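Local coordinates for probable flavin reductase (Sinorhizobium meliloti, PDB 3RH7), which binds flavin mononucleotide in a split-barrel domain and is probably a flavin reductase that uses NADPH, at residues Gly42-Asn50 / Ser95-Phe106. Sequence-based numbering, arbitrary orientation.
Sequences GKPIGFTAN and SNTFARPVEDRF. With FMN (flavin mononucleotide), chain G.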
loop_
_atom_site.group_PDB
_atom_site.type_symbol
_atom_site.label_atom_id
_atom_site.label_comp_id
_atom_site.label_asym_id
_atom_site.label_seq_id
_atom_site.Cartn_x
_atom_site.Cartn_y
_atom_site.Cartn_z
ATOM N N GLY A 42 18.685 -22.748 -17.722
ATOM C CA GLY A 42 17.974 -21.766 -18.531
ATOM C C GLY A 42 16.472 -21.768 -18.325
ATOM O O GLY A 42 15.754 -21.002 -18.982
ATOM N N LYS A 43 15.987 -22.632 -17.395
ATOM C CA LYS A 43 14.572 -22.777 -17.042
ATOM C C LYS A 43 14.122 -21.561 -16.239
ATOM O O LYS A 43 14.812 -21.175 -15.284
ATOM C CB LYS A 43 14.325 -24.079 -16.242
ATOM C CG LYS A 43 12.890 -24.265 -15.726
ATOM C CD LYS A 43 12.716 -25.489 -14.844
ATOM C CE LYS A 43 11.303 -26.017 -14.929
ATOM N NZ LYS A 43 11.192 -27.408 -14.414
ATOM N N PRO A 44 12.960 -20.947 -16.584
ATOM C CA PRO A 44 12.499 -19.797 -15.803
ATOM C C PRO A 44 12.121 -20.188 -14.373
ATOM O O PRO A 44 11.422 -21.177 -14.147
ATOM C CB PRO A 44 11.294 -19.283 -16.603
ATOM C CG PRO A 44 10.831 -20.423 -17.367
ATOM C CD PRO A 44 12.030 -21.247 -17.689
ATOM N N ILE A 45 12.628 -19.411 -13.419
ATOM C CA ILE A 45 12.350 -19.545 -11.988
ATOM C C ILE A 45 11.797 -18.217 -11.468
ATOM O O ILE A 45 12.100 -17.151 -12.012
ATOM C CB ILE A 45 13.566 -20.024 -11.155
ATOM C CG1 ILE A 45 14.819 -19.154 -11.396
ATOM C CG2 ILE A 45 13.821 -21.496 -11.418
ATOM C CD1 ILE A 45 15.633 -18.948 -10.207
ATOM N N GLY A 46 10.992 -18.299 -10.427
ATOM C CA GLY A 46 10.400 -17.115 -9.836
ATOM C C GLY A 46 9.870 -17.318 -8.438
ATOM O O GLY A 46 9.838 -18.446 -7.930
ATOM N N PHE A 47 9.463 -16.195 -7.808
ATOM C CA PHE A 47 8.869 -16.135 -6.477
ATOM C C PHE A 47 8.220 -14.783 -6.224
ATOM O O PHE A 47 8.735 -13.755 -6.651
ATOM C CB PHE A 47 9.890 -16.444 -5.380
ATOM C CG PHE A 47 10.957 -15.411 -5.105
ATOM C CD1 PHE A 47 12.105 -15.347 -5.889
ATOM C CD2 PHE A 47 10.874 -14.583 -3.994
ATOM C CE1 PHE A 47 13.119 -14.427 -5.604
ATOM C CE2 PHE A 47 11.873 -13.648 -3.727
ATOM C CZ PHE A 47 12.991 -13.579 -4.534
ATOM N N THR A 48 7.101 -14.792 -5.504
ATOM C CA THR A 48 6.398 -13.583 -5.103
ATOM C C THR A 48 7.157 -12.931 -3.948
ATOM O O THR A 48 7.515 -13.623 -2.997
ATOM C CB THR A 48 4.953 -13.919 -4.723
ATOM O OG1 THR A 48 4.281 -14.411 -5.869
ATOM C CG2 THR A 48 4.193 -12.724 -4.233
ATOM N N ALA A 49 7.396 -11.616 -4.025
ATOM C CA ALA A 49 8.061 -10.856 -2.961
ATOM C C ALA A 49 7.452 -9.445 -2.806
ATOM O O ALA A 49 7.249 -8.719 -3.798
ATOM C CB ALA A 49 9.559 -10.759 -3.218
ATOM N N ASN A 50 7.159 -9.065 -1.554
ATOM C CA ASN A 50 6.615 -7.746 -1.247
ATOM C C ASN A 50 7.651 -6.958 -0.426
ATOM O O ASN A 50 7.486 -5.755 -0.170
ATOM C CB ASN A 50 5.272 -7.876 -0.546
ATOM C CG ASN A 50 5.303 -8.174 0.930
ATOM O OD1 ASN A 50 6.152 -8.923 1.437
ATOM N ND2 ASN A 50 4.341 -7.619 1.660
ATOM N N SER A 95 0.311 -13.592 -7.914
ATOM C CA SER A 95 0.879 -13.464 -6.582
ATOM C C SER A 95 0.697 -14.760 -5.830
ATOM O O SER A 95 1.659 -15.259 -5.263
ATOM C CB SER A 95 0.218 -12.314 -5.832
ATOM O OG SER A 95 0.680 -12.242 -4.496
ATOM N N ASN A 96 -0.510 -15.345 -5.892
ATOM C CA ASN A 96 -0.792 -16.594 -5.207
ATOM C C ASN A 96 0.021 -17.740 -5.872
ATOM O O ASN A 96 0.880 -18.314 -5.191
ATOM C CB ASN A 96 -2.296 -16.841 -5.152
ATOM C CG ASN A 96 -3.047 -15.824 -4.288
ATOM O OD1 ASN A 96 -2.461 -15.159 -3.419
ATOM N ND2 ASN A 96 -4.382 -15.733 -4.430
ATOM N N THR A 97 -0.125 -17.973 -7.211
ATOM C CA THR A 97 0.658 -18.992 -7.950
ATOM C C THR A 97 2.165 -18.987 -7.583
ATOM O O THR A 97 2.737 -20.041 -7.307
ATOM C CB THR A 97 0.553 -18.765 -9.467
ATOM O OG1 THR A 97 -0.813 -18.647 -9.874
ATOM C CG2 THR A 97 1.284 -19.832 -10.271
ATOM N N PHE A 98 2.784 -17.784 -7.579
ATOM C CA PHE A 98 4.211 -17.593 -7.361
ATOM C C PHE A 98 4.624 -17.524 -5.885
ATOM O O PHE A 98 5.785 -17.228 -5.602
ATOM C CB PHE A 98 4.702 -16.361 -8.143
ATOM C CG PHE A 98 5.044 -16.701 -9.579
ATOM C CD1 PHE A 98 4.067 -16.683 -10.565
ATOM C CD2 PHE A 98 6.330 -17.110 -9.927
ATOM C CE1 PHE A 98 4.382 -17.032 -11.881
ATOM C CE2 PHE A 98 6.643 -17.449 -11.249
ATOM C CZ PHE A 98 5.666 -17.411 -12.218
ATOM N N ALA A 99 3.710 -17.854 -4.957
ATOM C CA ALA A 99 3.986 -17.895 -3.511
ATOM C C ALA A 99 3.703 -19.292 -2.959
ATOM O O ALA A 99 4.335 -19.705 -1.990
ATOM C CB ALA A 99 3.145 -16.862 -2.782
ATOM N N ARG A 100 2.744 -20.013 -3.617
ATOM C CA ARG A 100 2.240 -21.365 -3.370
ATOM C C ARG A 100 3.183 -22.450 -3.973
ATOM O O ARG A 100 3.907 -22.142 -4.919
ATOM C CB ARG A 100 0.828 -21.474 -3.994
ATOM C CG ARG A 100 -0.264 -20.693 -3.248
ATOM C CD ARG A 100 -0.878 -21.486 -2.113
ATOM N NE ARG A 100 -1.636 -22.641 -2.614
ATOM C CZ ARG A 100 -1.826 -23.771 -1.935
ATOM N NH1 ARG A 100 -1.305 -23.923 -0.718
ATOM N NH2 ARG A 100 -2.523 -24.766 -2.472
ATOM N N PRO A 101 3.200 -23.719 -3.478
ATOM C CA PRO A 101 4.089 -24.726 -4.099
ATOM C C PRO A 101 3.395 -25.411 -5.285
ATOM O O PRO A 101 2.635 -26.372 -5.108
ATOM C CB PRO A 101 4.389 -25.700 -2.947
ATOM C CG PRO A 101 3.359 -25.393 -1.878
ATOM C CD PRO A 101 2.438 -24.318 -2.364
ATOM N N VAL A 102 3.608 -24.867 -6.495
ATOM C CA VAL A 102 2.973 -25.390 -7.704
ATOM C C VAL A 102 4.051 -25.913 -8.657
ATOM O O VAL A 102 5.178 -25.396 -8.670
ATOM C CB VAL A 102 1.989 -24.396 -8.382
ATOM C CG1 VAL A 102 0.873 -23.986 -7.430
ATOM C CG2 VAL A 102 2.689 -23.170 -8.905
ATOM N N GLU A 103 3.699 -26.979 -9.412
ATOM C CA GLU A 103 4.571 -27.709 -10.325
ATOM C C GLU A 103 5.162 -26.783 -11.379
ATOM O O GLU A 103 6.389 -26.683 -11.487
ATOM C CB GLU A 103 3.809 -28.877 -10.971
ATOM N N ASP A 104 4.290 -26.099 -12.135
ATOM C CA ASP A 104 4.680 -25.136 -13.150
ATOM C C ASP A 104 3.991 -23.834 -12.835
ATOM O O ASP A 104 2.792 -23.659 -13.111
ATOM C CB ASP A 104 4.376 -25.618 -14.594
ATOM C CG ASP A 104 4.807 -24.637 -15.696
ATOM O OD1 ASP A 104 5.533 -23.642 -15.374
ATOM O OD2 ASP A 104 4.441 -24.867 -16.876
ATOM N N ARG A 105 4.764 -22.922 -12.254
ATOM C CA ARG A 105 4.291 -21.590 -11.902
ATOM C C ARG A 105 4.095 -20.718 -13.132
ATOM O O ARG A 105 3.119 -19.959 -13.183
ATOM C CB ARG A 105 5.287 -20.911 -10.973
ATOM C CG ARG A 105 4.887 -20.915 -9.527
ATOM C CD ARG A 105 6.094 -20.656 -8.669
ATOM N NE ARG A 105 5.809 -20.850 -7.257
ATOM C CZ ARG A 105 6.686 -20.633 -6.292
ATOM N NH1 ARG A 105 7.903 -20.187 -6.578
ATOM N NH2 ARG A 105 6.353 -20.844 -5.029
ATOM N N PHE A 106 5.011 -20.831 -14.128
ATOM C CA PHE A 106 5.008 -19.971 -15.300
ATOM C C PHE A 106 3.841 -20.238 -16.268
ATOM O O PHE A 106 3.617 -19.445 -17.190
ATOM C CB PHE A 106 6.364 -20.050 -15.988
ATOM C CG PHE A 106 7.386 -19.168 -15.298
ATOM C CD1 PHE A 106 8.122 -19.638 -14.217
ATOM C CD2 PHE A 106 7.581 -17.852 -15.704
ATOM C CE1 PHE A 106 9.042 -18.810 -13.564
ATOM C CE2 PHE A 106 8.509 -17.032 -15.058
ATOM C CZ PHE A 106 9.239 -17.518 -13.997
HETATM N N1 FMN G . 9.364 -14.866 0.140
HETATM C C2 FMN G . 10.638 -14.326 0.237
HETATM O O2 FMN G . 11.626 -15.081 0.280
HETATM N N3 FMN G . 10.781 -12.943 0.207
HETATM C C4 FMN G . 9.746 -11.991 0.160
HETATM O O4 FMN G . 9.895 -10.766 0.124
HETATM C C4A FMN G . 8.342 -12.602 0.126
HETATM N N5 FMN G . 7.290 -11.801 0.075
HETATM C C5A FMN G . 6.000 -12.371 -0.068
HETATM C C6 FMN G . 4.906 -11.442 -0.147
HETATM C C7 FMN G . 3.564 -11.876 -0.347
HETATM C C7M FMN G . 2.452 -10.873 -0.439
HETATM C C8 FMN G . 3.329 -13.267 -0.448
HETATM C C8M FMN G . 1.951 -13.756 -0.650
HETATM C C9 FMN G . 4.404 -14.228 -0.349
HETATM C C9A FMN G . 5.774 -13.829 -0.145
HETATM N N10 FMN G . 6.915 -14.739 -0.061
HETATM C C10 FMN G . 8.226 -14.156 0.073
HETATM C "C1'" FMN G . 6.712 -16.239 -0.136
HETATM C "C2'" FMN G . 7.378 -16.867 -1.437
HETATM O "O2'" FMN G . 6.891 -16.397 -2.697
HETATM C "C3'" FMN G . 7.531 -18.403 -1.612
HETATM O "O3'" FMN G . 6.657 -19.196 -0.789
HETATM C "C4'" FMN G . 9.004 -18.918 -1.700
HETATM O "O4'" FMN G . 10.023 -18.178 -0.937
HETATM C "C5'" FMN G . 9.381 -19.037 -3.159
HETATM O "O5'" FMN G . 9.107 -20.397 -3.449
HETATM P P FMN G . 10.381 -21.435 -3.494
HETATM O O1P FMN G . 11.450 -20.460 -4.168
HETATM O O2P FMN G . 9.983 -22.678 -4.374
HETATM O O3P FMN G . 10.695 -22.036 -2.101
#
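F47 and T48 of strand 44-56 run past the end of helix 92-97 and the loop after it, the backbones coming nearest at F47 and F98, with CA atoms 5.0 Å apart. T48 N donates to F98 O (2.8 Å) from above the carbonyl plane, while T48 OG1 gives its proton to S95 O (2.8 Å), in the carbonyl plane and on a lone pair. With OG1 anti to its own carbonyl carbon (chi1 -64°), T48 turns this hydroxyl into the helix end and lays CG2 alongside S95 OG, which is hydrogen-bonded to Y166 OH. G46 lets the F98 ring come edge-on against the strand, where a side chain would probably collide with it. The F106 ring is sandwiched: P44 CB sits over the centre of one face in a CH-pi contact, 3.7 Å from the ring centroid, and F98 CZ meets the opposite face. R105 is extended from CG to NE, and F98 O sits over the centre of one face of its guanidinium. R105 NH2 donates hydrogen bonds to R100 O (2.8 Å), nearly in the guanidinium plane, and FMN O5' (3.2 Å). Replacing R105 by a leucine would probably leave FMN O5' and R100 O without this shared donor and the loop less firmly tied to the cofactor. FMN O2' donates to T48 O (2.9 Å) and FMN O3' to A99 O (2.7 Å), so strand and loop grip the ribityl chain, while N50 N donates to flavin N5. This contact forms part of the FMN site of a flavin reductase-like split barrel, shared with C65, A67 and R71.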